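Local coordinates for protein omega transaminase (Pseudomonas sp., PDB 5LH9) that probably transfers the amino group of beta-alanine and related omega-amino compounds to pyruvate, using a pyridoxal-5'-phosphate cofactor, at residues D[54-59]-D[419-424]; D[153-158]-D[168-173]; D[227-232]-D[260-265]; D[264-269]-D[290-295]. One frame throughout, in Å; residues are numbered along the deposited sequence.

Contact 1 (D[54-59]-D[419-424])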
# COMPACT_ATOMS: atom_id res chain seq x y z
N ARG D 54 -26.27 36.01 22.44
CA ARG D 54 -25.36 36.52 21.43
C ARG D 54 -23.92 36.32 21.88
O ARG D 54 -23.61 36.41 23.07
CB ARG D 54 -25.61 38.00 21.16
CG ARG D 54 -27.02 38.34 20.73
CD ARG D 54 -27.37 39.79 21.06
NE ARG D 54 -26.28 40.72 20.77
CZ ARG D 54 -25.95 41.13 19.55
NH1 ARG D 54 -26.62 40.69 18.49
NH2 ARG D 54 -24.95 41.98 19.39
N MET D 55 -23.05 36.06 20.91
CA MET D 55 -21.64 35.91 21.21
C MET D 55 -20.84 36.31 19.98
O MET D 55 -21.28 36.15 18.85
CB MET D 55 -21.30 34.47 21.64
CG MET D 55 -21.63 33.39 20.63
SD MET D 55 -22.21 31.85 21.41
CE MET D 55 -23.98 31.99 21.13
N LEU D 56 -19.67 36.91 20.24
CA LEU D 56 -18.71 37.15 19.17
C LEU D 56 -18.27 35.83 18.55
O LEU D 56 -18.03 34.84 19.25
CB LEU D 56 -17.49 37.90 19.71
CG LEU D 56 -16.51 38.40 18.65
CD1 LEU D 56 -17.07 39.58 17.89
CD2 LEU D 56 -15.18 38.75 19.30
N ASP D 57 -18.18 35.81 17.23
CA ASP D 57 -17.78 34.62 16.49
C ASP D 57 -16.26 34.56 16.49
O ASP D 57 -15.58 34.84 15.50
CB ASP D 57 -18.37 34.66 15.08
CG ASP D 57 -18.14 33.39 14.30
OD1 ASP D 57 -17.66 32.39 14.89
OD2 ASP D 57 -18.46 33.37 13.09
N GLY D 58 -15.71 34.16 17.64
CA GLY D 58 -14.27 34.11 17.83
C GLY D 58 -13.58 33.07 16.98
O GLY D 58 -12.34 33.10 16.87
N VAL D 59 -14.34 32.15 16.38
CA VAL D 59 -13.79 31.12 15.51
C VAL D 59 -14.05 31.41 14.04
O VAL D 59 -13.61 30.65 13.18
CB VAL D 59 -14.35 29.74 15.90
CG1 VAL D 59 -13.99 29.43 17.34
CG2 VAL D 59 -15.85 29.68 15.72
N ALA D 419 -19.34 34.29 28.68
CA ALA D 419 -18.82 35.65 28.74
C ALA D 419 -18.98 36.39 27.42
O ALA D 419 -18.61 37.57 27.35
CB ALA D 419 -17.35 35.60 29.14
N GLY D 420 -19.52 35.74 26.40
CA GLY D 420 -19.88 36.39 25.15
C GLY D 420 -18.97 36.14 23.96
O GLY D 420 -19.06 36.88 22.97
N VAL D 421 -18.11 35.12 24.01
CA VAL D 421 -17.20 34.84 22.90
C VAL D 421 -17.13 33.34 22.69
O VAL D 421 -16.84 32.59 23.63
CB VAL D 421 -15.79 35.41 23.16
CG1 VAL D 421 -14.90 35.18 21.95
CG2 VAL D 421 -15.86 36.90 23.51
N LEU D 422 -17.39 32.91 21.47
CA LEU D 422 -17.29 31.50 21.12
C LEU D 422 -15.88 31.23 20.60
O LEU D 422 -15.44 31.85 19.63
CB LEU D 422 -18.34 31.11 20.09
CG LEU D 422 -18.47 29.62 19.77
CD1 LEU D 422 -18.85 28.82 21.01
CD2 LEU D 422 -19.50 29.41 18.68
N VAL D 423 -15.17 30.32 21.26
CA VAL D 423 -13.82 29.94 20.88
C VAL D 423 -13.77 28.43 20.73
O VAL D 423 -14.65 27.71 21.20
CB VAL D 423 -12.76 30.42 21.90
CG1 VAL D 423 -12.85 31.93 22.06
CG2 VAL D 423 -12.95 29.73 23.25
N ARG D 424 -12.70 27.96 20.09
CA ARG D 424 -12.58 26.58 19.64
C ARG D 424 -11.51 25.86 20.45
O ARG D 424 -10.33 26.21 20.35
CB ARG D 424 -12.21 26.57 18.16
CG ARG D 424 -12.14 25.20 17.54
CD ARG D 424 -12.00 25.30 16.04
NE ARG D 424 -11.81 24.00 15.41
CZ ARG D 424 -11.49 23.84 14.13
NH1 ARG D 424 -11.34 24.91 13.36
NH2 ARG D 424 -11.30 22.64 13.60

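Contact 2 (D[153-158]-D[168-173]). With PLP (pyridoxal-5'-phosphate), chain H.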
# COMPACT_ATOMS: atom_id res chain seq x y z
N LEU D 153 4.33 17.67 7.18
CA LEU D 153 4.80 18.00 8.52
C LEU D 153 3.90 17.41 9.59
O LEU D 153 2.68 17.37 9.45
CB LEU D 153 4.86 19.51 8.72
CG LEU D 153 5.65 20.34 7.70
CD1 LEU D 153 5.67 21.79 8.14
CD2 LEU D 153 7.06 19.80 7.54
N ARG D 154 4.53 17.00 10.70
CA ARG D 154 3.77 16.71 11.91
C ARG D 154 2.89 17.90 12.26
O ARG D 154 3.26 19.06 12.04
CB ARG D 154 4.72 16.40 13.07
CG ARG D 154 5.40 15.06 12.97
CD ARG D 154 4.42 13.93 13.21
NE ARG D 154 3.83 13.99 14.55
CZ ARG D 154 4.39 13.49 15.65
NH1 ARG D 154 5.56 12.87 15.59
NH2 ARG D 154 3.76 13.60 16.81
N ASN D 155 1.72 17.61 12.81
CA ASN D 155 0.69 18.58 13.15
C ASN D 155 0.09 19.27 11.93
O ASN D 155 -0.76 20.15 12.10
CB ASN D 155 1.19 19.66 14.12
CG ASN D 155 1.37 19.13 15.53
OD1 ASN D 155 2.25 18.31 15.79
ND2 ASN D 155 0.53 19.60 16.45
N GLY D 156 0.49 18.90 10.72
CA GLY D 156 -0.16 19.45 9.54
C GLY D 156 -1.56 18.89 9.37
O GLY D 156 -1.83 17.73 9.68
N TYR D 157 -2.46 19.73 8.89
CA TYR D 157 -3.84 19.33 8.60
C TYR D 157 -4.18 19.73 7.18
O TYR D 157 -3.98 20.89 6.79
CB TYR D 157 -4.83 19.98 9.58
CG TYR D 157 -6.25 19.57 9.31
CD1 TYR D 157 -6.69 18.30 9.64
CD2 TYR D 157 -7.15 20.45 8.74
CE1 TYR D 157 -7.99 17.90 9.40
CE2 TYR D 157 -8.47 20.07 8.49
CZ TYR D 157 -8.88 18.79 8.83
OH TYR D 157 -10.18 18.37 8.60
N HIS D 158 -4.68 18.76 6.40
CA HIS D 158 -4.90 18.97 4.97
C HIS D 158 -6.23 18.38 4.51
O HIS D 158 -6.34 17.89 3.38
CB HIS D 158 -3.74 18.38 4.17
CG HIS D 158 -2.40 18.90 4.59
ND1 HIS D 158 -2.04 20.22 4.45
CD2 HIS D 158 -1.33 18.27 5.14
CE1 HIS D 158 -0.81 20.39 4.90
NE2 HIS D 158 -0.35 19.22 5.32
N GLY D 168 -1.74 13.92 6.60
CA GLY D 168 -1.98 14.64 7.84
C GLY D 168 -1.00 14.24 8.93
O GLY D 168 -0.50 13.12 8.96
N GLY D 169 -0.72 15.18 9.82
CA GLY D 169 0.27 14.99 10.87
C GLY D 169 -0.27 14.92 12.29
O GLY D 169 0.50 15.07 13.24
N ASN D 170 -1.57 14.72 12.45
CA ASN D 170 -2.19 14.56 13.76
C ASN D 170 -2.91 13.22 13.83
O ASN D 170 -3.78 12.92 13.01
CB ASN D 170 -3.16 15.71 14.05
CG ASN D 170 -2.48 17.07 14.07
OD1 ASN D 170 -1.81 17.42 15.04
ND2 ASN D 170 -2.64 17.83 13.00
N GLY D 171 -2.57 12.43 14.86
CA GLY D 171 -3.04 11.06 14.92
C GLY D 171 -4.54 10.91 15.05
O GLY D 171 -5.11 9.92 14.57
N VAL D 172 -5.20 11.85 15.73
CA VAL D 172 -6.63 11.71 16.01
C VAL D 172 -7.45 11.53 14.73
O VAL D 172 -8.54 10.94 14.76
CB VAL D 172 -7.15 12.91 16.83
CG1 VAL D 172 -6.52 12.93 18.21
CG2 VAL D 172 -6.90 14.23 16.11
N TYR D 173 -6.97 12.06 13.61
CA TYR D 173 -7.68 11.90 12.34
C TYR D 173 -7.37 10.58 11.65
O TYR D 173 -8.00 10.29 10.63
CB TYR D 173 -7.34 13.07 11.41
CG TYR D 173 -7.55 14.43 12.05
CD1 TYR D 173 -8.83 14.92 12.27
CD2 TYR D 173 -6.47 15.20 12.44
CE1 TYR D 173 -9.03 16.16 12.86
CE2 TYR D 173 -6.65 16.44 13.02
CZ TYR D 173 -7.93 16.92 13.24
OH TYR D 173 -8.11 18.15 13.83
N1 PLP H . -6.36 22.17 4.80
C2 PLP H . -6.30 23.09 5.77
C2A PLP H . -4.96 23.76 6.16
C3 PLP H . -7.48 23.45 6.47
O3 PLP H . -7.40 24.40 7.49
C4 PLP H . -8.70 22.89 6.17
C4A PLP H . -9.98 23.40 7.02
C5 PLP H . -8.77 21.95 5.16
C6 PLP H . -7.60 21.59 4.48
C5A PLP H . -10.10 21.24 4.76
O4P PLP H . -11.05 22.13 4.22
P PLP H . -12.52 21.64 4.11
O1P PLP H . -13.02 21.39 5.49
O2P PLP H . -12.59 20.40 3.31
O3P PLP H . -13.36 22.73 3.43
O HOH W 1 -3.53 16.27 10.67

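Contact 3 (D[227-232]-D[260-265]). With PLP (pyridoxal-5'-phosphate), chain H.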
# COMPACT_ATOMS: atom_id res chain seq x y z
N ALA D 227 6.18 15.68 -4.23
CA ALA D 227 5.83 16.99 -3.71
C ALA D 227 5.94 17.00 -2.20
O ALA D 227 5.93 15.95 -1.54
CB ALA D 227 4.40 17.38 -4.13
N LEU D 228 6.09 18.21 -1.65
CA LEU D 228 5.97 18.48 -0.23
C LEU D 228 4.83 19.47 -0.03
O LEU D 228 4.72 20.45 -0.77
CB LEU D 228 7.27 19.05 0.34
CG LEU D 228 7.32 19.35 1.84
CD1 LEU D 228 8.75 19.25 2.33
CD2 LEU D 228 6.76 20.74 2.17
N ILE D 229 3.98 19.22 0.97
CA ILE D 229 2.83 20.06 1.26
C ILE D 229 2.93 20.57 2.69
O ILE D 229 3.26 19.80 3.60
CB ILE D 229 1.50 19.32 1.04
CG1 ILE D 229 0.31 20.26 1.30
CG2 ILE D 229 1.41 18.08 1.94
CD1 ILE D 229 -1.05 19.71 0.84
N ALA D 230 2.64 21.85 2.88
CA ALA D 230 2.74 22.47 4.20
C ALA D 230 1.85 23.70 4.25
O ALA D 230 1.54 24.31 3.22
CB ALA D 230 4.19 22.85 4.53
N GLU D 231 1.42 24.05 5.48
CA GLU D 231 0.68 25.28 5.74
C GLU D 231 1.64 26.40 6.11
O GLU D 231 2.52 26.19 6.95
CB GLU D 231 -0.32 25.06 6.87
CG GLU D 231 -1.29 23.92 6.65
CD GLU D 231 -1.82 23.35 7.95
OE1 GLU D 231 -2.77 23.94 8.53
OE2 GLU D 231 -1.26 22.33 8.41
N PRO D 232 1.53 27.60 5.52
CA PRO D 232 2.41 28.70 5.95
C PRO D 232 2.31 29.01 7.43
O PRO D 232 3.29 29.45 8.05
CB PRO D 232 1.94 29.88 5.09
CG PRO D 232 1.29 29.25 3.91
CD PRO D 232 0.64 28.01 4.43
N LEU D 260 8.00 19.43 -5.93
CA LEU D 260 6.98 20.47 -5.97
C LEU D 260 6.61 20.91 -4.56
O LEU D 260 6.39 20.08 -3.67
CB LEU D 260 5.73 19.98 -6.70
CG LEU D 260 5.88 19.56 -8.16
CD1 LEU D 260 4.58 18.95 -8.66
CD2 LEU D 260 6.28 20.74 -9.02
N LEU D 261 6.51 22.22 -4.36
CA LEU D 261 6.11 22.79 -3.08
C LEU D 261 4.64 23.16 -3.15
O LEU D 261 4.25 24.05 -3.91
CB LEU D 261 6.97 24.00 -2.73
CG LEU D 261 6.56 24.75 -1.45
CD1 LEU D 261 6.48 23.82 -0.24
CD2 LEU D 261 7.54 25.88 -1.20
N ILE D 262 3.82 22.45 -2.38
CA ILE D 262 2.39 22.72 -2.28
C ILE D 262 2.15 23.52 -1.01
O ILE D 262 2.37 23.02 0.10
CB ILE D 262 1.56 21.43 -2.27
CG1 ILE D 262 1.87 20.58 -3.50
CG2 ILE D 262 0.05 21.77 -2.22
CD1 ILE D 262 1.29 19.18 -3.45
N ALA D 263 1.69 24.76 -1.18
CA ALA D 263 1.31 25.59 -0.05
C ALA D 263 -0.17 25.38 0.21
O ALA D 263 -1.02 25.74 -0.62
CB ALA D 263 1.61 27.06 -0.33
N ASP D 264 -0.49 24.77 1.35
CA ASP D 264 -1.88 24.61 1.76
C ASP D 264 -2.33 25.94 2.36
O ASP D 264 -2.16 26.21 3.55
CB ASP D 264 -2.05 23.47 2.75
CG ASP D 264 -3.51 23.18 3.04
OD1 ASP D 264 -4.35 24.07 2.78
OD2 ASP D 264 -3.80 22.07 3.52
N GLU D 265 -2.91 26.79 1.51
CA GLU D 265 -3.36 28.12 1.90
C GLU D 265 -4.85 28.16 2.18
O GLU D 265 -5.49 29.20 1.99
CB GLU D 265 -3.00 29.12 0.81
CG GLU D 265 -1.51 29.21 0.53
CD GLU D 265 -0.84 30.40 1.18
OE1 GLU D 265 -1.48 31.08 2.02
OE2 GLU D 265 0.33 30.67 0.83
N1 PLP H . -6.36 22.17 4.80
C2 PLP H . -6.30 23.09 5.77
C2A PLP H . -4.96 23.76 6.16
C3 PLP H . -7.48 23.45 6.47
O3 PLP H . -7.40 24.40 7.49
C4 PLP H . -8.70 22.89 6.17
C4A PLP H . -9.98 23.40 7.02
C5 PLP H . -8.77 21.95 5.16
C6 PLP H . -7.60 21.59 4.48
C5A PLP H . -10.10 21.24 4.76
O4P PLP H . -11.05 22.13 4.22
P PLP H . -12.52 21.64 4.11
O1P PLP H . -13.02 21.39 5.49
O2P PLP H . -12.59 20.40 3.31
O3P PLP H . -13.36 22.73 3.43

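Contact 4 (D[264-269]-D[290-295]). With PLP (pyridoxal-5'-phosphate), chain H.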
# COMPACT_ATOMS: atom_id res chain seq x y z
N ASP D 264 -0.49 24.77 1.35
CA ASP D 264 -1.88 24.61 1.76
C ASP D 264 -2.33 25.94 2.36
O ASP D 264 -2.16 26.21 3.55
CB ASP D 264 -2.05 23.47 2.75
CG ASP D 264 -3.51 23.18 3.04
OD1 ASP D 264 -4.35 24.07 2.78
OD2 ASP D 264 -3.80 22.07 3.52
N GLU D 265 -2.91 26.79 1.51
CA GLU D 265 -3.36 28.12 1.90
C GLU D 265 -4.85 28.16 2.18
O GLU D 265 -5.49 29.20 1.99
CB GLU D 265 -3.00 29.12 0.81
CG GLU D 265 -1.51 29.21 0.53
CD GLU D 265 -0.84 30.40 1.18
OE1 GLU D 265 -1.48 31.08 2.02
OE2 GLU D 265 0.33 30.67 0.83
N VAL D 266 -5.43 27.04 2.61
CA VAL D 266 -6.87 27.01 2.87
C VAL D 266 -7.24 27.98 3.98
O VAL D 266 -8.28 28.64 3.93
CB VAL D 266 -7.30 25.56 3.17
CG1 VAL D 266 -8.71 25.53 3.76
CG2 VAL D 266 -7.22 24.72 1.90
N VAL D 267 -6.39 28.10 5.00
CA VAL D 267 -6.63 29.05 6.08
C VAL D 267 -5.97 30.39 5.80
O VAL D 267 -6.61 31.44 5.91
CB VAL D 267 -6.14 28.45 7.42
CG1 VAL D 267 -6.14 29.49 8.52
CG2 VAL D 267 -7.03 27.28 7.82
N THR D 268 -4.70 30.38 5.41
CA THR D 268 -3.93 31.61 5.30
C THR D 268 -4.24 32.38 4.02
O THR D 268 -3.93 33.58 3.95
CB THR D 268 -2.43 31.30 5.35
OG1 THR D 268 -2.11 30.29 4.38
CG2 THR D 268 -2.04 30.80 6.74
N GLY D 269 -4.82 31.74 3.02
CA GLY D 269 -5.14 32.43 1.80
C GLY D 269 -6.08 33.58 2.02
O GLY D 269 -7.08 33.45 2.74
N CYS D 290 -3.33 25.72 -2.62
CA CYS D 290 -4.61 25.15 -2.24
C CYS D 290 -5.41 26.23 -1.52
O CYS D 290 -4.91 26.82 -0.55
CB CYS D 290 -4.42 23.94 -1.34
SG CYS D 290 -3.33 22.68 -2.01
N LEU D 291 -6.62 26.49 -1.99
CA LEU D 291 -7.45 27.56 -1.47
C LEU D 291 -8.86 27.07 -1.19
O LEU D 291 -9.38 26.19 -1.88
CB LEU D 291 -7.52 28.73 -2.46
CG LEU D 291 -6.17 29.36 -2.84
CD1 LEU D 291 -6.36 30.30 -4.01
CD2 LEU D 291 -5.57 30.09 -1.66
N ALA D 292 -9.47 27.64 -0.15
CA ALA D 292 -10.88 27.40 0.12
C ALA D 292 -11.34 28.39 1.17
O ALA D 292 -10.95 29.56 1.14
CB ALA D 292 -11.11 25.96 0.58
N LYS D 293 -12.19 27.93 2.09
CA LYS D 293 -12.66 28.73 3.24
C LYS D 293 -12.91 30.16 2.88
O LYS D 293 -13.98 30.50 2.39
CB LYS D 293 -11.65 28.59 4.36
CG LYS D 293 -11.75 27.17 4.95
CD LYS D 293 -10.94 26.97 6.25
CE LYS D 293 -11.20 25.55 6.80
NZ LYS D 293 -9.93 24.84 7.07
N GLY D 294 -11.93 31.03 3.12
CA GLY D 294 -12.11 32.46 2.93
C GLY D 294 -12.39 32.92 1.50
O GLY D 294 -12.78 34.07 1.28
N ILE D 295 -12.21 32.03 0.53
CA ILE D 295 -12.38 32.43 -0.87
C ILE D 295 -13.81 32.86 -1.14
O ILE D 295 -14.06 33.75 -1.97
CB ILE D 295 -11.93 31.28 -1.80
CG1 ILE D 295 -11.78 31.77 -3.24
CG2 ILE D 295 -12.93 30.13 -1.74
CD1 ILE D 295 -11.06 30.77 -4.15
N1 PLP H . -6.36 22.17 4.80
C2 PLP H . -6.30 23.09 5.77
C2A PLP H . -4.96 23.76 6.16
C3 PLP H . -7.48 23.45 6.47
O3 PLP H . -7.40 24.40 7.49
C4 PLP H . -8.70 22.89 6.17
C4A PLP H . -9.98 23.40 7.02
C5 PLP H . -8.77 21.95 5.16
C6 PLP H . -7.60 21.59 4.48
C5A PLP H . -10.10 21.24 4.76
O4P PLP H . -11.05 22.13 4.22
P PLP H . -12.52 21.64 4.11
O1P PLP H . -13.02 21.39 5.49
O2P PLP H . -12.59 20.40 3.31
O3P PLP H . -13.36 22.73 3.43
O HOH W 2 -7.97 30.10 0.90
O HOH W 3 -9.07 31.26 3.18

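Contact 1 (D[54-59]-D[419-424])
Leu-56 is held through both its backbone N and its backbone O by the chain at 419-424, as expected for two parallel strands. Its N donates to Gly-420 O at 2.8 Å. Its O receives Leu-422 N at 3.0 Å, with a nearly straight N-H...O angle of 174°. These two bonds fix the register of Leu-56 opposite Val-421. The tight end lies further on, where Val-59 crosses Arg-424 at about a right angle: Val-59 CG1 sits 3.4 Å from Arg-424 N and 3.5 Å from Arg-424 CB. This branch stands anti to the Val-59 carbonyl carbon (chi1 -59°), which directs it at the neighbouring backbone. On the near side of the pairing, Met-55 CG meets Leu-422 CB at 4.0 Å, an ordinary apolar separation. Gly-420, which closes a Schellman motif after helix 408-418, is partly exposed yet still held by its O. The loose, solvent side is that of Arg-54, whose side chain does not reach 419-424. Strand 46-49 flanks 54-57 on its other edge and strand 429-432 does the same for 421-426. Helix 440-457 covers Leu-56 and Val-421; on the other face Tyr-88 of the second subunit packs on Val-59 and Leu-422.

Contact 2 (D[153-158]-D[168-173])
Tyr-157 and Tyr-173 meet ring against ring, but obliquely, with centroids 5.0 Å apart and planes at 47°. Tyr-157 CE1 stands 3.9 Å above the centre of the Tyr-173 ring, and Val-172 CG2 lies over the opposite face, towards the rim. On the cofactor side, Tyr-157 CE2 comes 3.7 Å from C4 of pyridoxal-5'-phosphate; PLP C4A lies in the plane of the tyrosine, which therefore presents an edge to the cofactor. The torsion of Tyr-157 (chi1 -180°, CG opposite the backbone N) carries the ring into this slot. Behind the rings the backbones are stitched together: Asn-155 N donates to Gly-169 O at 2.9 Å and Gly-169 N to Gly-156 O at 2.8 Å, and they hold the type II turn 153-156 against Gly-169. Asn-170 ND2 adds a bond to Asn-155 O at 3.1 Å, arriving 70° out of the carbonyl plane, and also donates to a water at 2.9 Å. The Asn-155 amide turns instead to Gly-237 O. Chemically, then, backbone amides and the Asn-170 carboxamide make the bonds between the segments, Tyr-157 meets the cofactor with ring carbons, and the buried Arg-154 NE has no polar partner.

Contact 3 (D[227-232]-D[260-265])
Leu-228 O accepts Ile-262 N at 2.7 Å, the shortest bond between the two strands and nearly straight at 174°. It belongs to a beta-alpha-beta unit: strand 225-230, helix 246-257 and strand 260-264, with the two strands adjacent and parallel in the large sheet of this PLP-dependent aminotransferase fold. Their short segments run 4.6 Å apart at closest approach, directions 20° apart. The ladder continues with Leu-228 N to Leu-260 O at 2.8 Å, Ala-230 N to Ile-262 O, and Asp-264 N to Ala-230 O. Side chains alternate between faces. On one, the Ile-229 and Ile-262 side chains cross obliquely, CG1 to CG2 at 3.8 Å, and Ala-227 CB touches Ile-262 CD1, with helix 124-141 behind. On the other, Leu-228 and Leu-261 lie alongside each other, CD2 to CD1 at 3.9 Å, towards helix 246-257. Beyond the strand ends, Pro-232 CD rests 3.4 Å from Asp-264 O and the Pro-232 ring crosses the Glu-265 side chain at about a right angle, CG against the carboxylate. Asp-264 CG lies opposite its own backbone N (chi1 -173°), which carries the carboxylate to the cofactor. There OD2 also bonds His-158 ND1, and Asp-264 OD2 approaches N1 of pyridoxal-5'-phosphate to 2.9 Å.

Contact 4 (D[264-269]-D[290-295])
Val-266 and Lys-293 cross at about a right angle against pyridoxal-5'-phosphate. Lys-293 NZ is covalently joined to PLP C4A at 1.4 Å, consistent with the internal aldimine of PLP-dependent aminotransferases. Val-266 CG1 lies 3.6 Å from PLP C4, above one face of the pyridine ring, and also 3.6 Å from Lys-293 NZ; one methyl thus supports both ring and linkage. It stands opposite the backbone N (chi1 167°), which raises it towards the cofactor. Lys-293 runs extended until its bend at chi4 (128°), which turns NZ in to C4A. In the second shell, Val-266 N donates to Asp-264 OD1 at 3.2 Å, closing an Asx turn that ties the valine to the aspartate at the pyridine nitrogen. One water accepts from Gly-294 N at 2.9 Å and sits by Val-266 O and Gly-269 O; another accepts from Ala-292 N and lies 2.9 Å from Glu-265 O, so water links the backbones where direct bonding is sparse. The direct bond, Glu-265 N to Cys-290 O, is weak. Further out, Thr-268 OG1 donates to Glu-265 OE1 at 2.6 Å. Strand 288-291 lies between 260-264 and 303-308, helix 124-141 covers Cys-290, and strand 387-392 meets Val-267 through Met-387.

Overall arrangement
Contacts 2, 3 and 4 gather round one cofactor, whereas contact 1 lies about 22 Å or more, centre to centre, from each of them and belongs to a different sheet. Contacts 3 and 4 are wholly buried, contact 2 mostly so, and contact 1 is buried except at its Arg-54 end. Contacts 3 and 4 share Asp-264 and Glu-265 and join neighbouring strands of the large sheet; contact 2 docks beside them, with Tyr-157 N hydrogen-bonded to Glu-231 OE2. The chemistry changes with place: a regular ladder in contact 3, sound loop-to-loop bonds in contact 2, one weak bond plus waters in contact 4, and a short strand pairing beside a subunit interface in contact 1.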